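Long-range contacts in oligopeptide ABC transporter, periplasmic oligopeptide-binding protein, putative (Thermotoga maritima MSB8, PDB 5IPW), which probably binds oligopeptides in the periplasm and hands them to a membrane transporter for uptake: residues V328-A333 against E594-A599; S389-S394 against R496-L501; P70-G75 against W301-G306; I332-S337 against F611-D616. All coordinates share one frame; numbering follows the deposited sequence.

Contact 1: residues V328-A333 against E594-A599; sequences VLKWIA and EDLSPA
A599 lays its CB over one face of the W331 indole, a CH-pi contact 4.0 Å from the centroid of the six-membered ring and only 13° off the ring normal. W331 reaches this position with CG anti to its carbonyl carbon (chi1 -61°), which turns the ring back along the strand toward A599. On the same indole, NE1 bonds to the carbonyl of P609, which helps fix the rotation of the ring, and the W301 ring meets it as a further aromatic neighbour. S597 divides its side chain between two tasks: CB rests 3.7 Å from A333 N, whereas OG is taken by W301 NE1 and the carbonyl of G305. V328 CG1 and P598 CB lie side by side, 4.0 Å apart, and I332 CD1 runs alongside E594 CG at 4.1 Å, while E594 OE1 continues to S392 OG. Backbone bonds tie the segments together: L329 and A599 form an antiparallel hydrogen-bonded pair, with L329 N at 2.7 Å from A599 O. Farther along, S597 N bonds to W331 O (2.6 Å) and A333 N to D595 O (2.9 Å), beyond an inverse gamma turn centred on K330. Such pairing is consistent with the connecting strands that join the lobes of periplasmic binding proteins. Chemically, four backbone bonds set the register of the two segments, while the W331 face and the S597 hydroxyl, bonded to W301 and G305, link the pair to its surroundings.

Contact 2: residues S389-S394 against R496-L501; sequences SLVSGS and RAAQPL
A497 opens the contact by directing its CB into the bend of S389-S394, where it lies 4.1 Å from L390 CD2 and also near V391 CG1. Its carbonyl does the polar work: V391 N donates to A497 O at 3.0 Å, and V391 CG2 flanks the same oxygen. The backbone of A497 also bonds to that of A334, just past strand 326-333. A498 comes next, its CB packed 3.9 Å from S394 CB. A water joins these two residues, donating to A498 O at 3.0 Å and to S394 OG at 2.7 Å. S394 OG sits between its own backbone N and carbonyl carbon (chi1 75°), and from there donates its proton to V391 O, so that the hydroxyl both closes the turn and receives the water. P500 completes the walk with CG against L390 CD2 at 3.5 Å; the two side chains cross at about a right angle, and helix 568-584 covers them through T579 and M575. Two loops, one leaving strand 489-494 and the other preceding helix 399-403, are thus laid against each other beside the chain that leaves strand 326-333, an arrangement consistent with the loop-rich region between the lobes of a family 5 solute-binding protein.

Contact 3: residues P70-G75 against W301-G306; sequences PSDRWG and WRHIGG
R302 and D72 carry this contact, with G75 packed against the guanidinium. The arginine chain runs out extended from CG to NE, CG lying opposite the backbone N (chi1 -172°), and slides past D72 in the opposite direction until NE stands 2.8 Å from D72 OD1. That nearly straight bond, part of a salt bridge, lies in the guanidinium plane but meets the carboxylate on its syn side and well out of its plane; a weak second bond joins R302 NH2 to the same oxygen at 3.2 Å. Over one face of the guanidinium lies the start of helix 73-80, where G75 CA is 3.4 Å from R302 NE. A side chain on G75 would point into the arginine, so the glycine permits this close backbone approach. The second carboxylate oxygen belongs to H303, whose NE2 donates to D72 OD2 at 2.7 Å in an almost linear bond, edge-on and in the ring plane; K68 N also bonds to OD2. R302 CG in turn rests over a face of the imidazole. With an alanine in place of R302, D72 OD1 would probably be left without its charged mate, and G75 would lose the flat group packed against it. Both carboxylate oxygens are thus spoken for by cationic or N-H donors, an environment likely to favour the ionised aspartate, and one side chain clasps two adjacent residues of the partner segment.

Contact 4: residues I332-S337 against F611-D616; sequences IAANGS and FLVTDD
T614 sets OG1 between its own backbone N and carbonyl carbon (chi1 68°), which turns the hydroxyl back onto I332 O at 2.8 Å. D615, by contrast, has CG swung to the far side from its backbone N (chi1 -151°), and this brings the flank of the side chain to A334, with OD2 3.7 Å from A334 CB. The I332 carbonyl is held by two donors of the same residue: T614 N comes almost head-on at 2.8 Å, while T614 OG1 approaches from above the carbonyl plane. Just before it, I332 N donates to L612 O at 3.0 Å, giving the alternation expected of parallel strands. The pairing places I332 and V613 on one face of the sheet, where I332 CG1 meets V613 CB at 4.1 Å, and A333 and T614 on the other. A334 then leaves the strand with its CB packed 4.0 Å from V613 CG2. A valine in place of T614 has no hydroxyl, and I332 O would probably be less firmly fixed, with the backbone amide alone to hold it from this strand. T614 also packs against W301, W331 and S597. Strand 613-614 forms an outer strand of the four-stranded sheet, parallel to its neighbour 326-333, which is flanked on its opposite edge by 599-602; past A334 the chain goes on to strand 340-343 of a different sheet.

How the contacts relate
Contacts 1 and 4, with centres 8 Å apart, use opposite edges of strand 326-333 and share I332 and A333. Contact 2, also 8 Å from contact 4 centre to centre, joins it where A497 N meets A334 O at 2.7 Å, and reaches contact 1 through E594 OE1 and S392 OG, 2.6 Å apart. Contact 3 lies off to one side of contact 1: W301 NE1 is 2.9 Å from S597 OG, and W301 also packs on T614 of contact 4, but contacts 2 and 3 do not touch. Contacts 1, 2 and 4 thus gather round the chain running from strand 326-333 toward strand 340-343, a region consistent with the junction between lobes, with contact 3 attached through W301.

Contact 1: residues V328-A333 against E594-A599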
loop_
_atom_site.group_PDB
_atom_site.type_symbol
_atom_site.label_atom_id
_atom_site.label_comp_id
_atom_site.label_asym_id
_atom_site.label_seq_id
_atom_site.Cartn_x
_atom_site.Cartn_y
_atom_site.Cartn_z
ATOM N N VAL A 328 3.241 -11.158 19.855
ATOM C CA VAL A 328 3.375 -11.201 18.411
ATOM C C VAL A 328 2.032 -10.850 17.799
ATOM O O VAL A 328 1.025 -11.518 18.052
ATOM C CB VAL A 328 3.810 -12.595 17.920
ATOM C CG1 VAL A 328 3.753 -12.680 16.403
ATOM C CG2 VAL A 328 5.218 -12.910 18.404
ATOM N N LEU A 329 2.028 -9.806 16.983
ATOM C CA LEU A 329 0.809 -9.336 16.354
ATOM C C LEU A 329 0.660 -10.017 15.002
ATOM O O LEU A 329 1.566 -9.965 14.161
ATOM C CB LEU A 329 0.831 -7.808 16.227
ATOM C CG LEU A 329 0.966 -7.116 17.588
ATOM C CD1 LEU A 329 1.424 -5.681 17.433
ATOM C CD2 LEU A 329 -0.339 -7.175 18.358
ATOM N N LYS A 330 -0.492 -10.658 14.810
ATOM C CA LYS A 330 -0.757 -11.466 13.624
ATOM C C LYS A 330 -1.238 -10.600 12.469
ATOM O O LYS A 330 -2.334 -10.800 11.944
ATOM C CB LYS A 330 -1.802 -12.558 13.931
ATOM C CG LYS A 330 -1.225 -13.888 14.386
ATOM C CD LYS A 330 -0.956 -13.931 15.879
ATOM C CE LYS A 330 -0.182 -15.187 16.263
ATOM N NZ LYS A 330 0.294 -15.120 17.674
ATOM N N TRP A 331 -0.418 -9.639 12.065
ATOM C CA TRP A 331 -0.741 -8.824 10.895
ATOM C C TRP A 331 -0.458 -9.628 9.633
ATOM O O TRP A 331 0.430 -10.482 9.620
ATOM C CB TRP A 331 0.074 -7.529 10.874
ATOM C CG TRP A 331 -0.156 -6.624 12.046
ATOM C CD1 TRP A 331 -1.055 -6.789 13.063
ATOM C CD2 TRP A 331 0.503 -5.388 12.297
ATOM N NE1 TRP A 331 -0.979 -5.737 13.936
ATOM C CE2 TRP A 331 -0.028 -4.864 13.485
ATOM C CE3 TRP A 331 1.497 -4.673 11.633
ATOM C CZ2 TRP A 331 0.411 -3.668 14.025
ATOM C CZ3 TRP A 331 1.927 -3.485 12.174
ATOM C CH2 TRP A 331 1.382 -2.991 13.352
ATOM N N ILE A 332 -1.202 -9.335 8.572
ATOM C CA ILE A 332 -1.076 -10.056 7.309
ATOM C C ILE A 332 -0.527 -9.167 6.189
ATOM O O ILE A 332 -0.637 -7.941 6.246
ATOM C CB ILE A 332 -2.427 -10.664 6.873
ATOM C CG1 ILE A 332 -3.471 -9.567 6.589
ATOM C CG2 ILE A 332 -2.927 -11.644 7.934
ATOM C CD1 ILE A 332 -4.736 -10.075 5.914
ATOM N N ALA A 333 0.077 -9.800 5.183
ATOM C CA ALA A 333 0.464 -9.116 3.956
ATOM C C ALA A 333 -0.776 -8.987 3.097
ATOM O O ALA A 333 -1.753 -9.704 3.305
ATOM C CB ALA A 333 1.545 -9.889 3.223
ATOM N N GLU A 594 -2.796 -14.255 1.819
ATOM C CA GLU A 594 -2.674 -13.612 3.126
ATOM C C GLU A 594 -1.538 -14.122 4.013
ATOM O O GLU A 594 -1.764 -14.469 5.169
ATOM C CB GLU A 594 -4.007 -13.720 3.872
ATOM C CG GLU A 594 -5.149 -13.047 3.125
ATOM C CD GLU A 594 -6.484 -13.152 3.841
ATOM O OE1 GLU A 594 -7.404 -12.385 3.489
ATOM O OE2 GLU A 594 -6.621 -14.003 4.745
ATOM N N ASP A 595 -0.316 -14.141 3.485
ATOM C CA ASP A 595 0.856 -14.481 4.301
ATOM C C ASP A 595 0.813 -13.726 5.624
ATOM O O ASP A 595 0.325 -12.600 5.696
ATOM C CB ASP A 595 2.170 -14.095 3.604
ATOM C CG ASP A 595 2.421 -14.875 2.336
ATOM O OD1 ASP A 595 1.573 -14.812 1.423
ATOM O OD2 ASP A 595 3.482 -15.529 2.245
ATOM N N LEU A 596 1.341 -14.340 6.671
ATOM C CA LEU A 596 1.487 -13.645 7.931
ATOM C C LEU A 596 2.646 -12.679 7.759
ATOM O O LEU A 596 3.671 -13.039 7.192
ATOM C CB LEU A 596 1.765 -14.633 9.067
ATOM C CG LEU A 596 1.078 -14.382 10.410
ATOM C CD1 LEU A 596 -0.438 -14.295 10.287
ATOM C CD2 LEU A 596 1.450 -15.504 11.360
ATOM N N SER A 597 2.458 -11.445 8.219
ATOM C CA SER A 597 3.494 -10.412 8.202
ATOM C C SER A 597 3.539 -9.807 9.597
ATOM O O SER A 597 3.043 -8.704 9.816
ATOM C CB SER A 597 3.165 -9.339 7.157
ATOM O OG SER A 597 4.216 -8.393 7.051
ATOM N N PRO A 598 4.119 -10.541 10.551
ATOM C CA PRO A 598 3.923 -10.226 11.954
ATOM C C PRO A 598 4.757 -9.067 12.471
ATOM O O PRO A 598 5.791 -8.718 11.902
ATOM C CB PRO A 598 4.343 -11.516 12.654
ATOM C CG PRO A 598 5.410 -12.056 11.777
ATOM C CD PRO A 598 4.962 -11.736 10.377
ATOM N N ALA A 599 4.281 -8.491 13.562
ATOM C CA ALA A 599 4.984 -7.435 14.258
ATOM C C ALA A 599 5.082 -7.863 15.697
ATOM O O ALA A 599 4.442 -8.833 16.109
ATOM C CB ALA A 599 4.207 -6.132 14.158
#

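Contact 2: residues S389-S394 against R496-L501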
loop_
_atom_site.group_PDB
_atom_site.type_symbol
_atom_site.label_atom_id
_atom_site.label_comp_id
_atom_site.label_asym_id
_atom_site.label_seq_id
_atom_site.Cartn_x
_atom_site.Cartn_y
_atom_site.Cartn_z
ATOM N N SER A 389 -7.890 -13.482 -4.653
ATOM C CA SER A 389 -8.594 -12.229 -4.822
ATOM C C SER A 389 -8.316 -11.287 -3.659
ATOM O O SER A 389 -7.443 -11.557 -2.837
ATOM C CB SER A 389 -10.094 -12.519 -4.935
ATOM O OG SER A 389 -10.593 -13.245 -3.824
ATOM N N LEU A 390 -9.067 -10.188 -3.599
ATOM C CA LEU A 390 -8.849 -9.159 -2.591
ATOM C C LEU A 390 -8.936 -9.763 -1.197
ATOM O O LEU A 390 -9.891 -10.475 -0.880
ATOM C CB LEU A 390 -9.835 -8.000 -2.775
ATOM C CG LEU A 390 -9.829 -7.353 -4.176
ATOM C CD1 LEU A 390 -10.814 -6.199 -4.292
ATOM C CD2 LEU A 390 -8.433 -6.886 -4.564
ATOM N N VAL A 391 -7.903 -9.501 -0.399
ATOM C CA VAL A 391 -7.745 -10.101 0.928
ATOM C C VAL A 391 -8.763 -9.562 1.926
ATOM O O VAL A 391 -9.300 -8.469 1.740
ATOM C CB VAL A 391 -6.329 -9.865 1.511
ATOM C CG1 VAL A 391 -5.265 -10.469 0.610
ATOM C CG2 VAL A 391 -6.063 -8.381 1.754
ATOM N N SER A 392 -9.015 -10.331 2.985
ATOM C CA SER A 392 -9.895 -9.892 4.071
ATOM C C SER A 392 -9.332 -8.650 4.766
ATOM O O SER A 392 -8.121 -8.541 4.995
ATOM C CB SER A 392 -10.136 -11.025 5.076
ATOM O OG SER A 392 -8.932 -11.683 5.411
ATOM N N GLY A 393 -10.225 -7.713 5.073
ATOM C CA GLY A 393 -9.855 -6.453 5.712
ATOM C C GLY A 393 -9.478 -5.376 4.713
ATOM O O GLY A 393 -8.560 -4.590 4.956
ATOM N N SER A 394 -10.199 -5.329 3.594
ATOM C CA SER A 394 -9.914 -4.372 2.537
ATOM C C SER A 394 -11.219 -3.837 1.974
ATOM O O SER A 394 -12.190 -4.577 1.871
ATOM C CB SER A 394 -9.083 -5.028 1.434
ATOM O OG SER A 394 -9.864 -5.895 0.633
ATOM N N ARG A 496 -0.643 -6.510 -3.487
ATOM C CA ARG A 496 -1.443 -5.305 -3.675
ATOM C C ARG A 496 -2.907 -5.647 -3.900
ATOM O O ARG A 496 -3.535 -5.158 -4.838
ATOM C CB ARG A 496 -0.898 -4.463 -4.832
ATOM C CG ARG A 496 0.579 -4.139 -4.690
ATOM C CD ARG A 496 1.056 -3.176 -5.760
ATOM N NE ARG A 496 2.475 -3.376 -6.070
ATOM C CZ ARG A 496 2.953 -4.242 -6.968
ATOM N NH1 ARG A 496 2.141 -5.023 -7.681
ATOM N NH2 ARG A 496 4.266 -4.327 -7.158
ATOM N N ALA A 497 -3.441 -6.483 -3.016
ATOM C CA ALA A 497 -4.829 -6.922 -3.089
ATOM C C ALA A 497 -5.666 -6.386 -1.920
ATOM O O ALA A 497 -6.601 -7.044 -1.469
ATOM C CB ALA A 497 -4.880 -8.441 -3.130
ATOM N N ALA A 498 -5.315 -5.198 -1.427
ATOM C CA ALA A 498 -6.132 -4.479 -0.453
ATOM C C ALA A 498 -6.709 -3.242 -1.122
ATOM O O ALA A 498 -7.926 -3.091 -1.229
ATOM C CB ALA A 498 -5.306 -4.090 0.759
ATOM N N GLN A 499 -5.821 -2.361 -1.579
ATOM C CA GLN A 499 -6.218 -1.181 -2.326
ATOM C C GLN A 499 -5.677 -1.315 -3.746
ATOM O O GLN A 499 -4.578 -0.844 -4.049
ATOM C CB GLN A 499 -5.698 0.087 -1.649
ATOM C CG GLN A 499 -6.110 1.369 -2.352
ATOM C CD GLN A 499 -7.586 1.398 -2.671
ATOM O OE1 GLN A 499 -8.004 0.981 -3.748
ATOM N NE2 GLN A 499 -8.390 1.854 -1.723
ATOM N N PRO A 500 -6.450 -1.974 -4.624
ATOM C CA PRO A 500 -6.006 -2.238 -5.989
ATOM C C PRO A 500 -5.852 -0.988 -6.834
ATOM O O PRO A 500 -4.993 -0.959 -7.694
ATOM C CB PRO A 500 -7.137 -3.093 -6.578
ATOM C CG PRO A 500 -7.988 -3.492 -5.431
ATOM C CD PRO A 500 -7.842 -2.406 -4.427
ATOM N N LEU A 501 -6.664 0.034 -6.575
ATOM C CA LEU A 501 -6.773 1.192 -7.470
ATOM C C LEU A 501 -5.519 2.064 -7.616
ATOM O O LEU A 501 -5.434 2.868 -8.542
ATOM C CB LEU A 501 -7.970 2.047 -7.062
ATOM C CG LEU A 501 -9.314 1.362 -7.337
ATOM C CD1 LEU A 501 -10.425 1.955 -6.482
ATOM C CD2 LEU A 501 -9.673 1.450 -8.815
HETATM O O HOH W 1 -10.722 -4.244 -1.299
#

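Contact 3: residues P70-G75 against W301-G306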
loop_
_atom_site.group_PDB
_atom_site.type_symbol
_atom_site.label_atom_id
_atom_site.label_comp_id
_atom_site.label_asym_id
_atom_site.label_seq_id
_atom_site.Cartn_x
_atom_site.Cartn_y
_atom_site.Cartn_z
ATOM N N PRO A 70 20.922 5.058 7.111
ATOM C CA PRO A 70 20.330 5.954 6.110
ATOM C C PRO A 70 19.645 5.251 4.944
ATOM O O PRO A 70 18.654 5.745 4.419
ATOM C CB PRO A 70 21.533 6.754 5.623
ATOM C CG PRO A 70 22.415 6.843 6.826
ATOM C CD PRO A 70 22.229 5.556 7.579
ATOM N N SER A 71 20.189 4.109 4.547
ATOM C CA SER A 71 19.571 3.222 3.564
ATOM C C SER A 71 18.118 2.888 3.892
ATOM O O SER A 71 17.290 2.719 3.005
ATOM C CB SER A 71 20.371 1.919 3.522
ATOM O OG SER A 71 19.652 0.901 2.857
ATOM N N ASP A 72 17.825 2.785 5.181
ATOM C CA ASP A 72 16.510 2.384 5.677
ATOM C C ASP A 72 15.587 3.597 5.873
ATOM O O ASP A 72 14.807 3.648 6.814
ATOM C CB ASP A 72 16.717 1.645 7.009
ATOM C CG ASP A 72 15.736 0.521 7.227
ATOM O OD1 ASP A 72 14.819 0.310 6.398
ATOM O OD2 ASP A 72 15.906 -0.164 8.256
ATOM N N ARG A 73 15.678 4.554 4.953
ATOM C CA ARG A 73 14.993 5.848 5.038
ATOM C C ARG A 73 13.483 5.709 5.249
ATOM O O ARG A 73 12.918 6.322 6.156
ATOM C CB ARG A 73 15.283 6.641 3.751
ATOM C CG ARG A 73 14.513 7.941 3.562
ATOM C CD ARG A 73 14.906 8.620 2.256
ATOM N NE ARG A 73 16.271 9.135 2.305
ATOM C CZ ARG A 73 16.627 10.325 2.791
ATOM N NH1 ARG A 73 15.726 11.169 3.279
ATOM N NH2 ARG A 73 17.904 10.685 2.787
ATOM N N TRP A 74 12.849 4.881 4.427
ATOM C CA TRP A 74 11.384 4.836 4.348
ATOM C C TRP A 74 10.701 4.185 5.539
ATOM O O TRP A 74 9.497 4.342 5.722
ATOM C CB TRP A 74 10.943 4.163 3.058
ATOM C CG TRP A 74 11.474 4.888 1.892
ATOM C CD1 TRP A 74 12.463 4.475 1.059
ATOM C CD2 TRP A 74 11.097 6.198 1.455
ATOM N NE1 TRP A 74 12.711 5.433 0.108
ATOM C CE2 TRP A 74 11.887 6.502 0.329
ATOM C CE3 TRP A 74 10.155 7.137 1.895
ATOM C CZ2 TRP A 74 11.765 7.705 -0.367
ATOM C CZ3 TRP A 74 10.037 8.334 1.204
ATOM C CH2 TRP A 74 10.837 8.607 0.085
ATOM N N GLY A 75 11.461 3.457 6.342
ATOM C CA GLY A 75 10.955 2.951 7.601
ATOM C C GLY A 75 10.682 4.071 8.579
ATOM O O GLY A 75 9.713 4.023 9.330
ATOM N N TRP A 301 7.588 -3.625 13.164
ATOM C CA TRP A 301 7.110 -4.541 12.150
ATOM C C TRP A 301 8.112 -4.638 11.009
ATOM O O TRP A 301 8.272 -5.702 10.406
ATOM C CB TRP A 301 5.771 -4.047 11.604
ATOM C CG TRP A 301 5.318 -4.758 10.370
ATOM C CD1 TRP A 301 4.735 -5.981 10.302
ATOM C CD2 TRP A 301 5.408 -4.279 9.028
ATOM N NE1 TRP A 301 4.452 -6.302 8.995
ATOM C CE2 TRP A 301 4.860 -5.276 8.191
ATOM C CE3 TRP A 301 5.896 -3.099 8.449
ATOM C CZ2 TRP A 301 4.787 -5.136 6.804
ATOM C CZ3 TRP A 301 5.820 -2.954 7.064
ATOM C CH2 TRP A 301 5.270 -3.970 6.257
ATOM N N ARG A 302 8.795 -3.532 10.728
ATOM C CA ARG A 302 9.462 -3.360 9.453
ATOM C C ARG A 302 10.272 -4.586 9.020
ATOM O O ARG A 302 9.944 -5.229 8.010
ATOM C CB ARG A 302 10.337 -2.114 9.464
ATOM C CG ARG A 302 10.904 -1.797 8.096
ATOM C CD ARG A 302 11.417 -0.376 8.032
ATOM N NE ARG A 302 12.110 -0.095 6.776
ATOM C CZ ARG A 302 11.519 0.056 5.593
ATOM N NH1 ARG A 302 10.210 -0.062 5.467
ATOM N NH2 ARG A 302 12.248 0.322 4.517
ATOM N N HIS A 303 11.317 -4.928 9.758
ATOM C CA HIS A 303 12.140 -6.059 9.320
ATOM C C HIS A 303 11.688 -7.368 9.928
ATOM O O HIS A 303 11.925 -8.424 9.359
ATOM C CB HIS A 303 13.598 -5.767 9.576
ATOM C CG HIS A 303 14.065 -4.558 8.840
ATOM N ND1 HIS A 303 13.953 -4.443 7.472
ATOM C CD2 HIS A 303 14.583 -3.387 9.277
ATOM C CE1 HIS A 303 14.417 -3.267 7.093
ATOM N NE2 HIS A 303 14.802 -2.606 8.171
ATOM N N ILE A 304 10.994 -7.267 11.058
ATOM C CA ILE A 304 10.348 -8.396 11.727
ATOM C C ILE A 304 9.363 -9.119 10.791
ATOM O O ILE A 304 9.338 -10.350 10.746
ATOM C CB ILE A 304 9.558 -7.929 12.982
ATOM C CG1 ILE A 304 10.338 -6.916 13.835
ATOM C CG2 ILE A 304 9.158 -9.119 13.841
ATOM C CD1 ILE A 304 11.753 -7.317 14.171
ATOM N N GLY A 305 8.566 -8.340 10.054
ATOM C CA GLY A 305 7.468 -8.857 9.220
ATOM C C GLY A 305 7.830 -9.533 7.897
ATOM O O GLY A 305 6.973 -10.167 7.273
ATOM N N GLY A 306 9.076 -9.381 7.448
ATOM C CA GLY A 306 9.599 -10.153 6.306
ATOM C C GLY A 306 10.236 -11.459 6.759
ATOM O O GLY A 306 10.133 -12.483 6.082
#

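Contact 4: residues I332-S337 against F611-D616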
loop_
_atom_site.group_PDB
_atom_site.type_symbol
_atom_site.label_atom_id
_atom_site.label_comp_id
_atom_site.label_asym_id
_atom_site.label_seq_id
_atom_site.Cartn_x
_atom_site.Cartn_y
_atom_site.Cartn_z
ATOM N N ILE A 332 -1.202 -9.335 8.572
ATOM C CA ILE A 332 -1.076 -10.056 7.309
ATOM C C ILE A 332 -0.527 -9.167 6.189
ATOM O O ILE A 332 -0.637 -7.941 6.246
ATOM C CB ILE A 332 -2.427 -10.664 6.873
ATOM C CG1 ILE A 332 -3.471 -9.567 6.589
ATOM C CG2 ILE A 332 -2.927 -11.644 7.934
ATOM C CD1 ILE A 332 -4.736 -10.075 5.914
ATOM N N ALA A 333 0.077 -9.800 5.183
ATOM C CA ALA A 333 0.464 -9.116 3.956
ATOM C C ALA A 333 -0.776 -8.987 3.097
ATOM O O ALA A 333 -1.753 -9.704 3.305
ATOM C CB ALA A 333 1.545 -9.889 3.223
ATOM N N ALA A 334 -0.741 -8.074 2.133
ATOM C CA ALA A 334 -1.919 -7.767 1.326
ATOM C C ALA A 334 -1.868 -8.469 -0.026
ATOM O O ALA A 334 -2.090 -7.846 -1.072
ATOM C CB ALA A 334 -2.048 -6.263 1.143
ATOM N N ASN A 335 -1.583 -9.767 -0.011
ATOM C CA ASN A 335 -1.601 -10.540 -1.244
ATOM C C ASN A 335 -2.766 -11.520 -1.288
ATOM O O ASN A 335 -2.971 -12.297 -0.363
ATOM C CB ASN A 335 -0.258 -11.231 -1.510
ATOM C CG ASN A 335 0.234 -12.049 -0.346
ATOM O OD1 ASN A 335 -0.550 -12.622 0.408
ATOM N ND2 ASN A 335 1.552 -12.122 -0.198
ATOM N N GLY A 336 -3.537 -11.454 -2.371
ATOM C CA GLY A 336 -4.667 -12.350 -2.579
ATOM C C GLY A 336 -4.249 -13.790 -2.814
ATOM O O GLY A 336 -5.062 -14.708 -2.694
ATOM N N SER A 337 -2.983 -13.974 -3.177
ATOM C CA SER A 337 -2.373 -15.280 -3.259
ATOM C C SER A 337 -0.870 -15.130 -3.231
ATOM O O SER A 337 -0.330 -14.158 -3.745
ATOM C CB SER A 337 -2.774 -15.977 -4.551
ATOM O OG SER A 337 -1.897 -17.058 -4.807
ATOM N N PHE A 611 -5.049 -6.739 14.824
ATOM C CA PHE A 611 -5.068 -7.151 13.420
ATOM C C PHE A 611 -4.807 -5.947 12.524
ATOM O O PHE A 611 -5.163 -4.816 12.860
ATOM C CB PHE A 611 -6.420 -7.781 13.066
ATOM C CG PHE A 611 -6.835 -8.892 13.995
ATOM C CD1 PHE A 611 -6.303 -10.173 13.860
ATOM C CD2 PHE A 611 -7.756 -8.657 15.014
ATOM C CE1 PHE A 611 -6.685 -11.195 14.716
ATOM C CE2 PHE A 611 -8.142 -9.674 15.873
ATOM C CZ PHE A 611 -7.603 -10.946 15.724
ATOM N N LEU A 612 -4.188 -6.205 11.381
ATOM C CA LEU A 612 -3.868 -5.166 10.419
ATOM C C LEU A 612 -3.458 -5.813 9.105
ATOM O O LEU A 612 -2.856 -6.885 9.091
ATOM C CB LEU A 612 -2.721 -4.290 10.930
ATOM C CG LEU A 612 -2.514 -2.932 10.257
ATOM C CD1 LEU A 612 -3.522 -1.927 10.773
ATOM C CD2 LEU A 612 -1.111 -2.414 10.520
ATOM N N VAL A 613 -3.779 -5.153 8.000
ATOM C CA VAL A 613 -3.283 -5.580 6.691
ATOM C C VAL A 613 -2.160 -4.615 6.323
ATOM O O VAL A 613 -2.264 -3.409 6.545
ATOM C CB VAL A 613 -4.409 -5.734 5.611
ATOM C CG1 VAL A 613 -5.789 -5.390 6.160
ATOM C CG2 VAL A 613 -4.123 -4.955 4.333
ATOM N N THR A 614 -1.076 -5.166 5.793
ATOM C CA THR A 614 0.140 -4.404 5.569
ATOM C C THR A 614 0.451 -4.322 4.087
ATOM O O THR A 614 0.379 -5.326 3.385
ATOM C CB THR A 614 1.327 -5.053 6.292
ATOM O OG1 THR A 614 1.631 -6.311 5.681
ATOM C CG2 THR A 614 0.994 -5.275 7.749
ATOM N N ASP A 615 0.806 -3.124 3.630
ATOM C CA ASP A 615 1.069 -2.846 2.217
ATOM C C ASP A 615 1.758 -1.478 2.132
ATOM O O ASP A 615 1.578 -0.642 3.016
ATOM C CB ASP A 615 -0.254 -2.837 1.424
ATOM C CG ASP A 615 -0.086 -3.259 -0.047
ATOM O OD1 ASP A 615 1.048 -3.584 -0.471
ATOM O OD2 ASP A 615 -1.106 -3.268 -0.781
ATOM N N ASP A 616 2.550 -1.247 1.087
ATOM C CA ASP A 616 3.243 0.042 0.930
ATOM C C ASP A 616 2.250 1.178 0.646
ATOM O O ASP A 616 2.440 2.302 1.102
ATOM C CB ASP A 616 4.320 -0.032 -0.166
ATOM C CG ASP A 616 4.988 1.323 -0.435
ATOM O OD1 ASP A 616 4.442 2.121 -1.233
ATOM O OD2 ASP A 616 6.068 1.589 0.139
#